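Local coordinates for computational Design of Enzyme (Synthetic construct, PDB 3TP4), which is a computationally designed enzyme, probably built to carry an activated, serine-containing catalytic triad on a TIM-barrel scaffold related to glycosyl hydrolase family 26, at residues 259-264 / 308-313; 276-281 / 314-319. All blocks are in the same frame, centred on the assembly; numbering follows the deposited sequence.

Contact 1 (259-264 / 308-313); sequences GLVADL and KADPVA
The CG1 methyl of Val261 lies against a carboxylate oxygen, 3.6 Å from Asp310 OD2, while OD1 of the same group takes two amides of its own loop. This loop follows helix 299-308 of the TIM barrel and leads to strand 318-321; OD1 of Asp310 closes an Asx turn with Val312 N and, one residue further, an Asx motif with Ala313 N, each at 2.9 Å. The bond from Ala313 N is nearly straight at 174°, the one from Val312 N bent at 144°, and the two N-H groups come from opposite faces of the carboxylate plane. Arg265, next along helix 254-274, adds a salt bridge to the same oxygen, fastening the loop to the helix by charge. The side chain of Asp310 extends with CG anti to its N (chi1 -166°), which carries the carboxylate out to Val261, and the two side chains pass each other at a slant. An alanine in place of Asp310 is likely to leave the amides of Val312 and Ala313 without their shared acceptor and Arg265 without this partner, freeing the turn to shift against the helix.

Past the turn, at Ala313, the contact is mostly apolar. Ala313 points its methyl at the helix, where CB sits 4.1 Å from Val261 CG1. Leu264 closes in from one turn further along. The CB atoms of Leu264 and Ala313 approach to 3.7 Å, and the carbonyl oxygen of Val261 lies 3.8 Å from that same Ala313 CB.

Contact 2 (276-281 / 314-319); sequences KVSAFT and SRNAYM
From Val277 to Thr281 and from Arg315 to Met319 the two backbones run in roughly the same direction, 31° apart, and Ala317 N donates to Ser278 O at 3.0 Å in the carbonyl plane. Further on, Phe280 N makes a weak, bent bond to Tyr318 O, and Met319 CA brings its hydrogen to Phe280 O, with 3.0 Å between CA and O.

Ser278 holds its hydroxyl between its own N and carbonyl carbon (chi1 59°), and from there OG donates to Asn316 OD1 at 2.8 Å. The donor stands well above the amide plane, 52° out of it, rather than on a lone pair. On the other side of the strand Val277 CG1 packs against Ala317 CB.

These residues form a seam of the TIM barrel: 276-281 is hydrogen-bonded to strand 242-249 through Leu243, and Ala317 and Met319 pair with Leu33 of strand 32-37. Ala279 lays its methyl over one face of the Tyr318 ring, CB 3.5 Å from CE1, a CH-pi contact. Thr281 turns CG2 to the hydroxyl end of the Tyr318 side chain, approaching obliquely to 3.7 Å from OH, while its OG1 is hydrogen-bonded to Asp246. Selenomethionine Met319 bends at its last torsion, bringing CE to 4.0 Å from Phe280 CD2; nearer the backbone, the CB atoms of Phe280 and Met319 stand 3.9 Å apart.

Contact 1 lies towards the outside of the barrel and is partly buried, where helix 254-274 meets a loop; contact 2 is buried between adjoining parts of the barrel wall. They follow each other along both stretches of chain: the helix leads into strand 277-278, and the loop into strand 318-321. Packing alone joins the two segments of contact 1, though Arg265, just past 259-264 on the same helix, adds a salt bridge to the loop, whereas contact 2 joins its segments by backbone and side-chain hydrogen bonds. The two meet at Asn316, whose ND2 probably donates to Leu264 O at 3.3 Å, and at the Phe280 ring, which Leu260 and Leu264 cover from the helix.

Contact 1 (259-264 / 308-313)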
ATOM      1  N   GLY A 259      23.252  -3.480   1.750  1.00 28.37           N
ATOM      2  CA  GLY A 259      22.279  -2.943   0.810  1.00 31.22           C
ATOM      3  C   GLY A 259      20.926  -2.682   1.464  1.00 27.40           C
ATOM      4  O   GLY A 259      20.259  -1.686   1.184  1.00 28.83           O
ATOM      5  N   LEU A 260      20.515  -3.587   2.343  1.00 27.68           N
ATOM      6  CA  LEU A 260      19.247  -3.428   3.037  1.00 28.20           C
ATOM      7  C   LEU A 260      19.270  -2.171   3.909  1.00 25.37           C
ATOM      8  O   LEU A 260      18.334  -1.362   3.897  1.00 24.00           O
ATOM      9  CB  LEU A 260      18.975  -4.660   3.901  1.00 27.40           C
ATOM     10  CG  LEU A 260      17.674  -4.566   4.684  1.00 27.63           C
ATOM     11  CD1 LEU A 260      16.501  -4.357   3.722  1.00 22.01           C
ATOM     12  CD2 LEU A 260      17.478  -5.812   5.524  1.00 26.80           C
ATOM     13  N   VAL A 261      20.354  -2.010   4.665  1.00 26.27           N
ATOM     14  CA  VAL A 261      20.498  -0.858   5.552  1.00 22.53           C
ATOM     15  C   VAL A 261      20.469   0.463   4.794  1.00 27.13           C
ATOM     16  O   VAL A 261      19.823   1.413   5.232  1.00 29.07           O
ATOM     17  CB  VAL A 261      21.766  -0.977   6.420  1.00 28.61           C
ATOM     18  CG1 VAL A 261      22.099   0.354   7.072  1.00 25.76           C
ATOM     19  CG2 VAL A 261      21.578  -2.075   7.461  1.00 27.63           C
ATOM     20  N   ALA A 262      21.142   0.525   3.645  1.00 27.20           N
ATOM     21  CA  ALA A 262      21.100   1.742   2.820  1.00 27.07           C
ATOM     22  C   ALA A 262      19.668   2.111   2.401  1.00 23.90           C
ATOM     23  O   ALA A 262      19.266   3.275   2.483  1.00 25.48           O
ATOM     24  CB  ALA A 262      21.996   1.591   1.591  1.00 27.66           C
ATOM     25  N   ASP A 263      18.901   1.122   1.949  1.00 25.05           N
ATOM     26  CA  ASP A 263      17.507   1.355   1.580  1.00 23.64           C
ATOM     27  C   ASP A 263      16.638   1.723   2.782  1.00 24.70           C
ATOM     28  O   ASP A 263      15.774   2.589   2.683  1.00 24.23           O
ATOM     29  CB  ASP A 263      16.903   0.128   0.892  1.00 19.39           C
ATOM     30  CG  ASP A 263      17.344  -0.008  -0.564  1.00 28.06           C
ATOM     31  OD1 ASP A 263      17.985   0.924  -1.087  1.00 28.94           O
ATOM     32  OD2 ASP A 263      17.030  -1.048  -1.180  1.00 27.40           O
ATOM     33  N   LEU A 264      16.844   1.047   3.909  1.00 23.74           N
ATOM     34  CA  LEU A 264      16.053   1.368   5.094  1.00 22.23           C
ATOM     35  C   LEU A 264      16.358   2.779   5.593  1.00 24.90           C
ATOM     36  O   LEU A 264      15.457   3.497   6.041  1.00 24.07           O
ATOM     37  CB  LEU A 264      16.226   0.301   6.198  1.00 21.45           C
ATOM     38  CG  LEU A 264      15.543  -1.052   5.931  1.00 25.24           C
ATOM     39  CD1 LEU A 264      15.914  -2.101   6.976  1.00 26.46           C
ATOM     40  CD2 LEU A 264      14.016  -0.913   5.862  1.00 27.84           C
ATOM     41  N   LYS A 308      19.093  -2.565  13.844  1.00 27.86           N
ATOM     42  CA  LYS A 308      19.252  -1.925  15.147  1.00 30.52           C
ATOM     43  C   LYS A 308      20.525  -1.091  15.213  1.00 34.60           C
ATOM     44  O   LYS A 308      20.537  -0.016  15.805  1.00 34.59           O
ATOM     45  CB  LYS A 308      19.251  -2.970  16.265  1.00 33.00           C
ATOM     46  CG  LYS A 308      17.910  -3.635  16.470  1.00 32.15           C
ATOM     47  CD  LYS A 308      18.005  -4.801  17.427  1.00 28.07           C
ATOM     48  CE  LYS A 308      18.450  -4.350  18.799  1.00 30.66           C
ATOM     49  NZ  LYS A 308      18.328  -5.454  19.809  1.00 36.12           N
ATOM     50  N   ALA A 309      21.586  -1.586  14.588  1.00 37.24           N
ATOM     51  CA  ALA A 309      22.886  -0.924  14.629  1.00 35.58           C
ATOM     52  C   ALA A 309      22.912   0.428  13.919  1.00 39.78           C
ATOM     53  O   ALA A 309      23.881   1.166  14.051  1.00 34.85           O
ATOM     54  CB  ALA A 309      23.963  -1.835  14.061  1.00 37.80           C
ATOM     55  N   ASP A 310      21.862   0.753  13.168  1.00 30.54           N
ATOM     56  CA  ASP A 310      21.831   2.010  12.426  1.00 28.25           C
ATOM     57  C   ASP A 310      20.712   2.920  12.921  1.00 33.16           C
ATOM     58  O   ASP A 310      19.533   2.577  12.806  1.00 32.49           O
ATOM     59  CB  ASP A 310      21.634   1.730  10.933  1.00 35.30           C
ATOM     60  CG  ASP A 310      21.923   2.941  10.070  1.00 38.60           C
ATOM     61  OD1 ASP A 310      21.124   3.899  10.087  1.00 31.27           O
ATOM     62  OD2 ASP A 310      22.960   2.929   9.374  1.00 41.00           O
ATOM     63  N   PRO A 311      21.070   4.101  13.450  1.00 30.68           N
ATOM     64  CA  PRO A 311      20.041   4.939  14.077  1.00 29.90           C
ATOM     65  C   PRO A 311      19.017   5.487  13.086  1.00 32.68           C
ATOM     66  O   PRO A 311      17.953   5.952  13.493  1.00 36.17           O
ATOM     67  CB  PRO A 311      20.847   6.081  14.717  1.00 40.14           C
ATOM     68  CG  PRO A 311      22.169   6.076  14.006  1.00 41.59           C
ATOM     69  CD  PRO A 311      22.428   4.650  13.618  1.00 36.34           C
ATOM     70  N   VAL A 312      19.324   5.436  11.800  1.00 25.51           N
ATOM     71  CA  VAL A 312      18.382   5.944  10.812  1.00 24.24           C
ATOM     72  C   VAL A 312      17.573   4.808  10.192  1.00 22.71           C
ATOM     73  O   VAL A 312      16.358   4.904  10.073  1.00 28.14           O
ATOM     74  CB  VAL A 312      19.101   6.739   9.695  1.00 33.60           C
ATOM     75  CG1 VAL A 312      18.094   7.169   8.618  1.00 32.33           C
ATOM     76  CG2 VAL A 312      19.827   7.949  10.294  1.00 32.19           C
ATOM     77  N   ALA A 313      18.257   3.733   9.795  1.00 23.75           N
ATOM     78  CA  ALA A 313      17.572   2.543   9.280  1.00 22.09           C
ATOM     79  C   ALA A 313      16.595   1.949  10.306  1.00 23.01           C
ATOM     80  O   ALA A 313      15.602   1.323   9.947  1.00 23.63           O
ATOM     81  CB  ALA A 313      18.588   1.496   8.847  1.00 22.04           C
TER

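Contact 2 (276-281 / 314-319)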
ATOM      1  N   LYS A 276       6.120  11.926   7.124  1.00 28.35           N
ATOM      2  CA  LYS A 276       5.344  10.708   6.931  1.00 25.30           C
ATOM      3  C   LYS A 276       5.929   9.551   7.734  1.00 27.52           C
ATOM      4  O   LYS A 276       6.904   9.717   8.467  1.00 31.46           O
ATOM      5  CB  LYS A 276       5.289  10.344   5.439  1.00 23.19           C
ATOM      6  CG  LYS A 276       4.520  11.384   4.586  1.00 24.31           C
ATOM      7  CD  LYS A 276       4.419  10.951   3.124  1.00 25.11           C
ATOM      8  CE  LYS A 276       3.709  12.026   2.273  1.00 27.01           C
ATOM      9  NZ  LYS A 276       2.383  12.363   2.856  1.00 27.72           N
ATOM     10  N   VAL A 277       5.320   8.381   7.588  1.00 27.00           N
ATOM     11  CA  VAL A 277       5.792   7.160   8.233  1.00 24.70           C
ATOM     12  C   VAL A 277       6.482   6.269   7.208  1.00 25.80           C
ATOM     13  O   VAL A 277       6.012   6.147   6.082  1.00 25.28           O
ATOM     14  CB  VAL A 277       4.604   6.374   8.829  1.00 23.60           C
ATOM     15  CG1 VAL A 277       5.025   4.932   9.194  1.00 22.74           C
ATOM     16  CG2 VAL A 277       4.024   7.112  10.033  1.00 29.45           C
ATOM     17  N   SER A 278       7.605   5.665   7.585  1.00 25.68           N
ATOM     18  CA  SER A 278       8.208   4.641   6.742  1.00 18.12           C
ATOM     19  C   SER A 278       8.126   3.300   7.453  1.00 21.28           C
ATOM     20  O   SER A 278       8.117   3.241   8.689  1.00 25.05           O
ATOM     21  CB  SER A 278       9.665   4.974   6.431  1.00 19.31           C
ATOM     22  OG  SER A 278      10.423   5.077   7.632  1.00 22.84           O
ATOM     23  N   ALA A 279       8.076   2.218   6.677  1.00 21.85           N
ATOM     24  CA  ALA A 279       7.997   0.877   7.254  1.00 24.15           C
ATOM     25  C   ALA A 279       8.686  -0.113   6.327  1.00 24.40           C
ATOM     26  O   ALA A 279       8.720   0.092   5.115  1.00 25.59           O
ATOM     27  CB  ALA A 279       6.547   0.471   7.468  1.00 21.95           C
ATOM     28  N   PHE A 280       9.255  -1.166   6.902  1.00 18.92           N
ATOM     29  CA  PHE A 280       9.864  -2.254   6.127  1.00 22.40           C
ATOM     30  C   PHE A 280       8.723  -3.207   5.719  1.00 21.59           C
ATOM     31  O   PHE A 280       8.570  -4.297   6.272  1.00 25.96           O
ATOM     32  CB  PHE A 280      10.911  -2.960   7.007  1.00 22.49           C
ATOM     33  CG  PHE A 280      11.803  -3.951   6.276  1.00 25.81           C
ATOM     34  CD1 PHE A 280      11.631  -4.230   4.922  1.00 22.47           C
ATOM     35  CD2 PHE A 280      12.808  -4.624   6.975  1.00 20.55           C
ATOM     36  CE1 PHE A 280      12.459  -5.172   4.266  1.00 24.77           C
ATOM     37  CE2 PHE A 280      13.634  -5.560   6.341  1.00 24.96           C
ATOM     38  CZ  PHE A 280      13.468  -5.836   4.991  1.00 22.38           C
ATOM     39  N   THR A 281       7.913  -2.779   4.754  1.00 23.17           N
ATOM     40  CA  THR A 281       6.619  -3.420   4.504  1.00 21.70           C
ATOM     41  C   THR A 281       6.689  -4.920   4.283  1.00 24.67           C
ATOM     42  O   THR A 281       5.816  -5.655   4.735  1.00 25.42           O
ATOM     43  CB  THR A 281       5.829  -2.737   3.349  1.00 23.40           C
ATOM     44  OG1 THR A 281       6.713  -2.429   2.257  1.00 21.83           O
ATOM     45  CG2 THR A 281       5.170  -1.459   3.860  1.00 22.81           C
ATOM     46  N   SER A 314      16.884   2.122  11.588  1.00 23.82           N
ATOM     47  CA  SER A 314      15.973   1.612  12.623  1.00 23.28           C
ATOM     48  C   SER A 314      14.687   2.448  12.719  1.00 27.10           C
ATOM     49  O   SER A 314      13.726   2.039  13.377  1.00 25.58           O
ATOM     50  CB  SER A 314      16.688   1.568  13.980  1.00 31.79           C
ATOM     51  OG  SER A 314      17.003   2.881  14.395  1.00 40.29           O
ATOM     52  N   ARG A 315      14.664   3.609  12.057  1.00 24.72           N
ATOM     53  CA  ARG A 315      13.460   4.463  12.049  1.00 23.23           C
ATOM     54  C   ARG A 315      12.374   3.952  11.090  1.00 27.87           C
ATOM     55  O   ARG A 315      11.898   4.660  10.196  1.00 24.71           O
ATOM     56  CB  ARG A 315      13.806   5.940  11.822  1.00 23.20           C
ATOM     57  CG  ARG A 315      14.547   6.553  13.029  1.00 27.01           C
ATOM     58  CD  ARG A 315      14.908   8.040  12.814  1.00 25.43           C
ATOM     59  NE  ARG A 315      13.721   8.808  12.464  1.00 26.05           N
ATOM     60  CZ  ARG A 315      12.691   9.013  13.280  1.00 31.37           C
ATOM     61  NH1 ARG A 315      12.703   8.528  14.519  1.00 32.60           N
ATOM     62  NH2 ARG A 315      11.648   9.709  12.854  1.00 28.89           N
ATOM     63  N   ASN A 316      11.972   2.711  11.326  1.00 29.70           N
ATOM     64  CA  ASN A 316      10.960   2.050  10.520  1.00 29.32           C
ATOM     65  C   ASN A 316       9.933   1.312  11.383  1.00 29.47           C
ATOM     66  O   ASN A 316      10.289   0.592  12.307  1.00 24.75           O
ATOM     67  CB  ASN A 316      11.634   1.140   9.497  1.00 27.02           C
ATOM     68  CG  ASN A 316      12.132   1.926   8.303  1.00 28.43           C
ATOM     69  OD1 ASN A 316      11.328   2.470   7.554  1.00 25.32           O
ATOM     70  ND2 ASN A 316      13.449   2.034   8.148  1.00 24.18           N
ATOM     71  N   ALA A 317       8.660   1.524  11.075  1.00 25.43           N
ATOM     72  CA  ALA A 317       7.572   1.225  12.008  1.00 25.38           C
ATOM     73  C   ALA A 317       7.208  -0.247  12.151  1.00 19.09           C
ATOM     74  O   ALA A 317       6.838  -0.687  13.236  1.00 23.94           O
ATOM     75  CB  ALA A 317       6.343   2.029  11.633  1.00 23.69           C
ATOM     76  N   TYR A 318       7.274  -0.993  11.054  1.00 21.14           N
ATOM     77  CA  TYR A 318       6.957  -2.420  11.087  1.00 24.86           C
ATOM     78  C   TYR A 318       7.668  -3.193   9.989  1.00 22.58           C
ATOM     79  O   TYR A 318       8.259  -2.604   9.073  1.00 21.20           O
ATOM     80  CB  TYR A 318       5.432  -2.661  11.043  1.00 22.38           C
ATOM     81  CG  TYR A 318       4.696  -2.137   9.811  1.00 23.41           C
ATOM     82  CD1 TYR A 318       4.119  -0.866   9.809  1.00 23.69           C
ATOM     83  CD2 TYR A 318       4.540  -2.928   8.669  1.00 21.64           C
ATOM     84  CE1 TYR A 318       3.431  -0.383   8.703  1.00 21.57           C
ATOM     85  CE2 TYR A 318       3.837  -2.450   7.538  1.00 19.86           C
ATOM     86  CZ  TYR A 318       3.285  -1.180   7.572  1.00 24.82           C
ATOM     87  OH  TYR A 318       2.607  -0.680   6.471  1.00 21.92           O
HETATM   88  N   MSE A 319       7.631  -4.514  10.099  1.00 25.76           N
HETATM   89  CA  MSE A 319       8.208  -5.391   9.087  1.00 24.61           C
HETATM   90  C   MSE A 319       7.393  -6.682   9.050  1.00 22.63           C
HETATM   91  O   MSE A 319       7.305  -7.401  10.045  1.00 24.01           O
HETATM   92  CB  MSE A 319       9.668  -5.696   9.420  1.00 24.85           C
HETATM   93  CG  MSE A 319       9.848  -6.357  10.769  1.00 23.86           C
HETATM   94 SE   MSE A 319      11.726  -6.302  11.318  1.00 48.69          SE
HETATM   95  CE  MSE A 319      12.524  -7.386   9.895  1.00 30.09           C
TER